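Putative exported protein (Bacteroides fragilis, PDB 4RAA) is of unknown function, a putative exported protein built as a six-bladed beta-propeller of the YWTD superfamily. Local coordinates at residues K98-V111 and Y114-L127. Sequence-based numbering, arbitrary orientation.
Sequences KNYIAAIDIAQDKV and YNATDFSFLYERRL. With PO4 (phosphate ion), chain B.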
loop_
_atom_site.group_PDB
_atom_site.type_symbol
_atom_site.label_atom_id
_atom_site.label_comp_id
_atom_site.label_asym_id
_atom_site.label_seq_id
_atom_site.Cartn_x
_atom_site.Cartn_y
_atom_site.Cartn_z
ATOM N N LYS A 98 6.240 17.922 -0.438
ATOM C CA LYS A 98 5.199 18.382 -1.376
ATOM C C LYS A 98 5.233 17.585 -2.688
ATOM O O LYS A 98 5.359 18.155 -3.768
ATOM C CB LYS A 98 5.235 19.912 -1.579
ATOM C CG LYS A 98 5.070 20.664 -0.267
ATOM C CD LYS A 98 5.263 22.163 -0.385
ATOM C CE LYS A 98 5.256 22.787 1.006
ATOM N NZ LYS A 98 5.447 24.261 0.986
ATOM N N ASN A 99 5.189 16.258 -2.543
ATOM C CA ASN A 99 5.098 15.292 -3.648
ATOM C C ASN A 99 3.656 14.790 -3.764
ATOM O O ASN A 99 3.111 14.744 -4.871
ATOM C CB ASN A 99 5.955 14.049 -3.402
ATOM C CG ASN A 99 7.425 14.351 -3.264
ATOM O OD1 ASN A 99 8.055 13.939 -2.288
ATOM N ND2 ASN A 99 7.986 15.061 -4.238
ATOM N N TYR A 100 3.063 14.399 -2.623
ATOM C CA TYR A 100 1.723 13.834 -2.583
ATOM C C TYR A 100 0.781 14.397 -1.547
ATOM O O TYR A 100 1.214 14.952 -0.542
ATOM C CB TYR A 100 1.811 12.321 -2.349
ATOM C CG TYR A 100 2.295 11.845 -0.973
ATOM C CD1 TYR A 100 1.408 11.757 0.121
ATOM C CD2 TYR A 100 3.628 11.423 -0.773
ATOM C CE1 TYR A 100 1.833 11.294 1.363
ATOM C CE2 TYR A 100 4.063 10.957 0.477
ATOM C CZ TYR A 100 3.159 10.886 1.542
ATOM O OH TYR A 100 3.553 10.437 2.790
ATOM N N ILE A 101 -0.516 14.177 -1.802
ATOM C CA ILE A 101 -1.622 14.506 -0.896
ATOM C C ILE A 101 -2.282 13.151 -0.578
ATOM O O ILE A 101 -2.779 12.478 -1.479
ATOM C CB ILE A 101 -2.657 15.467 -1.526
ATOM C CG1 ILE A 101 -2.016 16.821 -1.839
ATOM C CG2 ILE A 101 -3.855 15.653 -0.588
ATOM C CD1 ILE A 101 -2.798 17.632 -2.844
ATOM N N ALA A 102 -2.284 12.776 0.701
ATOM C CA ALA A 102 -2.800 11.493 1.175
ATOM C C ALA A 102 -4.084 11.706 1.958
ATOM O O ALA A 102 -4.038 12.277 3.048
ATOM C CB ALA A 102 -1.759 10.815 2.058
ATOM N N ALA A 103 -5.212 11.257 1.404
ATOM C CA ALA A 103 -6.518 11.358 2.061
ATOM C C ALA A 103 -6.900 9.999 2.676
ATOM O O ALA A 103 -6.667 8.944 2.059
ATOM C CB ALA A 103 -7.566 11.805 1.067
ATOM N N ILE A 104 -7.497 10.047 3.877
ATOM C CA ILE A 104 -7.925 8.873 4.655
ATOM C C ILE A 104 -9.437 8.651 4.532
ATOM O O ILE A 104 -10.226 9.457 5.029
ATOM C CB ILE A 104 -7.560 9.024 6.157
ATOM C CG1 ILE A 104 -6.039 9.156 6.324
ATOM C CG2 ILE A 104 -8.084 7.835 6.983
ATOM C CD1 ILE A 104 -5.584 9.481 7.730
ATOM N N ASP A 105 -9.811 7.527 3.916
ATOM C CA ASP A 105 -11.198 7.113 3.742
ATOM C C ASP A 105 -11.537 6.095 4.844
ATOM O O ASP A 105 -11.145 4.926 4.745
ATOM C CB ASP A 105 -11.382 6.508 2.336
ATOM C CG ASP A 105 -12.834 6.157 2.004
ATOM O OD1 ASP A 105 -13.758 6.399 2.810
ATOM O OD2 ASP A 105 -13.061 5.641 0.892
ATOM N N ILE A 106 -12.241 6.552 5.892
ATOM C CA ILE A 106 -12.687 5.676 7.012
ATOM C C ILE A 106 -13.839 4.712 6.666
ATOM O O ILE A 106 -14.083 3.762 7.405
ATOM C CB ILE A 106 -13.047 6.450 8.313
ATOM C CG1 ILE A 106 -14.183 7.494 8.102
ATOM C CG2 ILE A 106 -11.798 7.090 8.881
ATOM C CD1 ILE A 106 -14.758 8.083 9.383
ATOM N N ALA A 107 -14.539 4.959 5.565
ATOM C CA ALA A 107 -15.632 4.098 5.138
ATOM C C ALA A 107 -15.102 2.824 4.498
ATOM O O ALA A 107 -15.610 1.741 4.785
ATOM C CB ALA A 107 -16.549 4.833 4.169
ATOM N N GLN A 108 -14.100 2.966 3.625
ATOM C CA GLN A 108 -13.500 1.839 2.893
ATOM C C GLN A 108 -12.148 1.336 3.434
ATOM O O GLN A 108 -11.538 0.454 2.815
ATOM C CB GLN A 108 -13.422 2.191 1.401
ATOM C CG GLN A 108 -14.801 2.404 0.803
ATOM C CD GLN A 108 -14.797 2.616 -0.695
ATOM O OE1 GLN A 108 -15.434 1.862 -1.431
ATOM N NE2 GLN A 108 -14.081 3.639 -1.157
ATOM N N ASP A 109 -11.715 1.854 4.595
ATOM C CA ASP A 109 -10.467 1.436 5.271
ATOM C C ASP A 109 -9.240 1.491 4.371
ATOM O O ASP A 109 -8.493 0.514 4.247
ATOM C CB ASP A 109 -10.639 0.051 5.921
ATOM C CG ASP A 109 -11.567 0.088 7.114
ATOM O OD1 ASP A 109 -11.153 0.673 8.146
ATOM O OD2 ASP A 109 -12.683 -0.479 7.026
ATOM N N LYS A 110 -9.071 2.648 3.727
ATOM C CA LYS A 110 -7.935 2.894 2.837
ATOM C C LYS A 110 -7.421 4.337 2.864
ATOM O O LYS A 110 -8.102 5.248 3.325
ATOM C CB LYS A 110 -8.269 2.464 1.406
ATOM C CG LYS A 110 -9.529 3.082 0.818
ATOM C CD LYS A 110 -9.587 2.834 -0.687
ATOM C CE LYS A 110 -10.851 3.418 -1.306
ATOM N NZ LYS A 110 -10.879 3.364 -2.797
ATOM N N VAL A 111 -6.197 4.490 2.374
ATOM C CA VAL A 111 -5.482 5.755 2.250
ATOM C C VAL A 111 -5.303 5.954 0.754
ATOM O O VAL A 111 -4.810 5.044 0.088
ATOM C CB VAL A 111 -4.062 5.667 2.875
ATOM C CG1 VAL A 111 -3.367 7.022 2.843
ATOM C CG2 VAL A 111 -4.134 5.164 4.307
ATOM N N TYR A 114 -2.670 11.131 -3.932
ATOM C CA TYR A 114 -2.809 11.938 -5.138
ATOM C C TYR A 114 -1.559 12.808 -5.286
ATOM O O TYR A 114 -0.831 13.029 -4.316
ATOM C CB TYR A 114 -4.053 12.819 -5.047
ATOM C CG TYR A 114 -5.349 12.058 -4.887
ATOM C CD1 TYR A 114 -6.076 11.622 -5.999
ATOM C CD2 TYR A 114 -5.867 11.784 -3.621
ATOM C CE1 TYR A 114 -7.282 10.929 -5.854
ATOM C CE2 TYR A 114 -7.073 11.093 -3.464
ATOM C CZ TYR A 114 -7.772 10.670 -4.579
ATOM O OH TYR A 114 -8.941 9.990 -4.405
ATOM N N ASN A 115 -1.321 13.296 -6.504
ATOM C CA ASN A 115 -0.165 14.162 -6.825
ATOM C C ASN A 115 -0.394 15.550 -6.227
ATOM O O ASN A 115 -1.470 16.130 -6.418
ATOM C CB ASN A 115 -0.007 14.276 -8.350
ATOM C CG ASN A 115 1.309 14.900 -8.773
ATOM O OD1 ASN A 115 1.506 16.097 -8.624
ATOM N ND2 ASN A 115 2.187 14.096 -9.365
ATOM N N ALA A 116 0.608 16.080 -5.526
ATOM C CA ALA A 116 0.507 17.414 -4.909
ATOM C C ALA A 116 0.501 18.554 -5.925
ATOM O O ALA A 116 -0.036 19.615 -5.631
ATOM C CB ALA A 116 1.625 17.626 -3.901
ATOM N N THR A 117 1.090 18.323 -7.105
ATOM C CA THR A 117 1.182 19.316 -8.187
ATOM C C THR A 117 -0.047 19.282 -9.116
ATOM O O THR A 117 -0.771 20.273 -9.179
ATOM C CB THR A 117 2.489 19.122 -9.011
ATOM O OG1 THR A 117 3.603 19.027 -8.118
ATOM C CG2 THR A 117 2.728 20.263 -10.014
ATOM N N ASP A 118 -0.283 18.157 -9.812
ATOM C CA ASP A 118 -1.406 18.035 -10.801
ATOM C C ASP A 118 -2.730 17.403 -10.319
ATOM O O ASP A 118 -3.686 17.352 -11.079
ATOM C CB ASP A 118 -0.925 17.408 -12.141
ATOM C CG ASP A 118 -0.521 15.939 -12.037
ATOM O OD1 ASP A 118 -1.077 15.180 -11.218
ATOM O OD2 ASP A 118 0.348 15.525 -12.832
ATOM N N PHE A 119 -2.761 16.905 -9.081
ATOM C CA PHE A 119 -3.971 16.309 -8.423
ATOM C C PHE A 119 -4.496 14.955 -8.950
ATOM O O PHE A 119 -5.557 14.490 -8.497
ATOM C CB PHE A 119 -5.117 17.338 -8.284
ATOM C CG PHE A 119 -4.672 18.669 -7.734
ATOM C CD1 PHE A 119 -3.980 18.744 -6.516
ATOM C CD2 PHE A 119 -4.952 19.861 -8.419
ATOM C CE1 PHE A 119 -3.560 19.971 -6.006
ATOM C CE2 PHE A 119 -4.540 21.094 -7.910
ATOM C CZ PHE A 119 -3.847 21.150 -6.701
ATOM N N SER A 120 -3.742 14.312 -9.853
ATOM C CA SER A 120 -4.114 13.007 -10.401
ATOM C C SER A 120 -3.817 11.923 -9.359
ATOM O O SER A 120 -3.006 12.122 -8.450
ATOM C CB SER A 120 -3.371 12.711 -11.708
ATOM O OG SER A 120 -1.960 12.685 -11.520
ATOM N N PHE A 121 -4.485 10.782 -9.507
ATOM C CA PHE A 121 -4.342 9.651 -8.583
ATOM C C PHE A 121 -3.013 8.912 -8.821
ATOM O O PHE A 121 -2.640 8.657 -9.967
ATOM C CB PHE A 121 -5.565 8.725 -8.724
ATOM C CG PHE A 121 -5.513 7.499 -7.865
ATOM C CD1 PHE A 121 -5.382 7.607 -6.483
ATOM C CD2 PHE A 121 -5.641 6.226 -8.432
ATOM C CE1 PHE A 121 -5.321 6.464 -5.682
ATOM C CE2 PHE A 121 -5.599 5.084 -7.638
ATOM C CZ PHE A 121 -5.438 5.201 -6.262
ATOM N N LEU A 122 -2.303 8.604 -7.728
ATOM C CA LEU A 122 -1.023 7.879 -7.748
ATOM C C LEU A 122 -1.214 6.413 -7.356
ATOM O O LEU A 122 -0.920 5.523 -8.157
ATOM C CB LEU A 122 0.006 8.550 -6.826
ATOM C CG LEU A 122 0.885 9.661 -7.392
ATOM C CD1 LEU A 122 0.112 10.653 -8.234
ATOM C CD2 LEU A 122 1.610 10.359 -6.251
ATOM N N TYR A 123 -1.682 6.173 -6.128
ATOM C CA TYR A 123 -1.919 4.806 -5.618
ATOM C C TYR A 123 -2.713 4.803 -4.324
ATOM O O TYR A 123 -2.845 5.849 -3.692
ATOM C CB TYR A 123 -0.597 4.070 -5.365
ATOM C CG TYR A 123 0.272 4.641 -4.255
ATOM C CD1 TYR A 123 1.079 5.763 -4.472
ATOM C CD2 TYR A 123 0.309 4.036 -2.989
ATOM C CE1 TYR A 123 1.888 6.275 -3.460
ATOM C CE2 TYR A 123 1.112 4.535 -1.970
ATOM C CZ TYR A 123 1.901 5.649 -2.203
ATOM O OH TYR A 123 2.691 6.126 -1.176
ATOM N N GLU A 124 -3.231 3.635 -3.937
ATOM C CA GLU A 124 -3.994 3.489 -2.682
ATOM C C GLU A 124 -3.530 2.278 -1.892
ATOM O O GLU A 124 -3.199 1.244 -2.471
ATOM C CB GLU A 124 -5.518 3.411 -2.924
ATOM C CG GLU A 124 -6.022 2.177 -3.687
ATOM C CD GLU A 124 -7.528 2.160 -3.933
ATOM O OE1 GLU A 124 -8.243 3.118 -3.573
ATOM O OE2 GLU A 124 -8.005 1.164 -4.514
ATOM N N ARG A 125 -3.537 2.424 -0.569
ATOM C CA ARG A 125 -3.163 1.367 0.376
ATOM C C ARG A 125 -4.238 1.235 1.435
ATOM O O ARG A 125 -5.038 2.149 1.611
ATOM C CB ARG A 125 -1.872 1.731 1.087
ATOM C CG ARG A 125 -0.685 1.917 0.181
ATOM C CD ARG A 125 0.549 2.229 1.016
ATOM N NE ARG A 125 0.877 1.148 1.946
ATOM C CZ ARG A 125 1.700 1.242 2.985
ATOM N NH1 ARG A 125 2.316 2.386 3.288
ATOM N NH2 ARG A 125 1.893 0.175 3.758
ATOM N N ARG A 126 -4.230 0.121 2.161
ATOM C CA ARG A 126 -5.185 -0.081 3.252
ATOM C C ARG A 126 -4.663 0.579 4.510
ATOM O O ARG A 126 -3.446 0.638 4.728
ATOM C CB ARG A 126 -5.412 -1.557 3.544
ATOM C CG ARG A 126 -6.063 -2.285 2.400
ATOM C CD ARG A 126 -6.179 -3.763 2.685
ATOM N NE ARG A 126 -4.881 -4.415 2.861
ATOM C CZ ARG A 126 -4.713 -5.713 3.114
ATOM N NH1 ARG A 126 -5.760 -6.540 3.216
ATOM N NH2 ARG A 126 -3.474 -6.198 3.258
ATOM N N LEU A 127 -5.595 1.066 5.334
ATOM C CA LEU A 127 -5.257 1.633 6.622
ATOM C C LEU A 127 -4.675 0.499 7.433
ATOM O O LEU A 127 -5.208 -0.607 7.389
ATOM C CB LEU A 127 -6.480 2.146 7.380
ATOM C CG LEU A 127 -7.288 3.346 6.895
ATOM C CD1 LEU A 127 -8.474 3.519 7.831
ATOM C CD2 LEU A 127 -6.463 4.629 6.831
HETATM P P PO4 B . -0.854 -2.245 2.813
HETATM O O1 PO4 B . -1.778 -1.669 3.861
HETATM O O2 PO4 B . -1.204 -3.696 2.546
HETATM O O3 PO4 B . -0.977 -1.471 1.522
HETATM O O4 PO4 B . 0.563 -2.114 3.321
#
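Lys110 and Glu124 form a buried salt bridge, NZ to OE1 2.8 Å, with the ammonium on the syn side of the carboxylate and 21° out of its plane. Both chains run extended beyond CG and slant across each other; Lys110 NZ has a second acceptor in Glu85 O. The backbones pair antiparallel at two places. Val111 and Arg125 exchange two backbone hydrogen bonds, of which Val111 N to Arg125 O (2.7 Å) is nearly straight at 174°; Ile101 and Tyr114 likewise hydrogen-bond both ways. Beyond these pairs, Leu127 N donates to Asp109 O at 3.1 Å and Ala116 N to Asn99 O at 2.9 Å, each donor standing well above the carbonyl plane. Arg125 bends at chi3 (61°), turning its guanidinium edge to a phosphate ion, probably from the crystallisation liquor: NH2 meets O4 at 2.7 Å and NE meets O3. Arg125 NE and Arg126 N of the second subunit bind the same phosphate, and Arg126 salt-bridges Asp167 of that subunit. On the apolar side, Leu127 CD2 touches both Val111 CG2 (3.5 Å) and Ile104 CG2 (3.6 Å), crossing both side chains at about a right angle, beside Trp144. At the far end Ile101 CD1 meets the Phe119 ring edge at CE1, 4.0 Å away. With strand 85-94, strands 100-105, 110-115 and 121-126 make the four-stranded antiparallel meander of one beta-propeller blade, 121-126 at its outer edge within the chain.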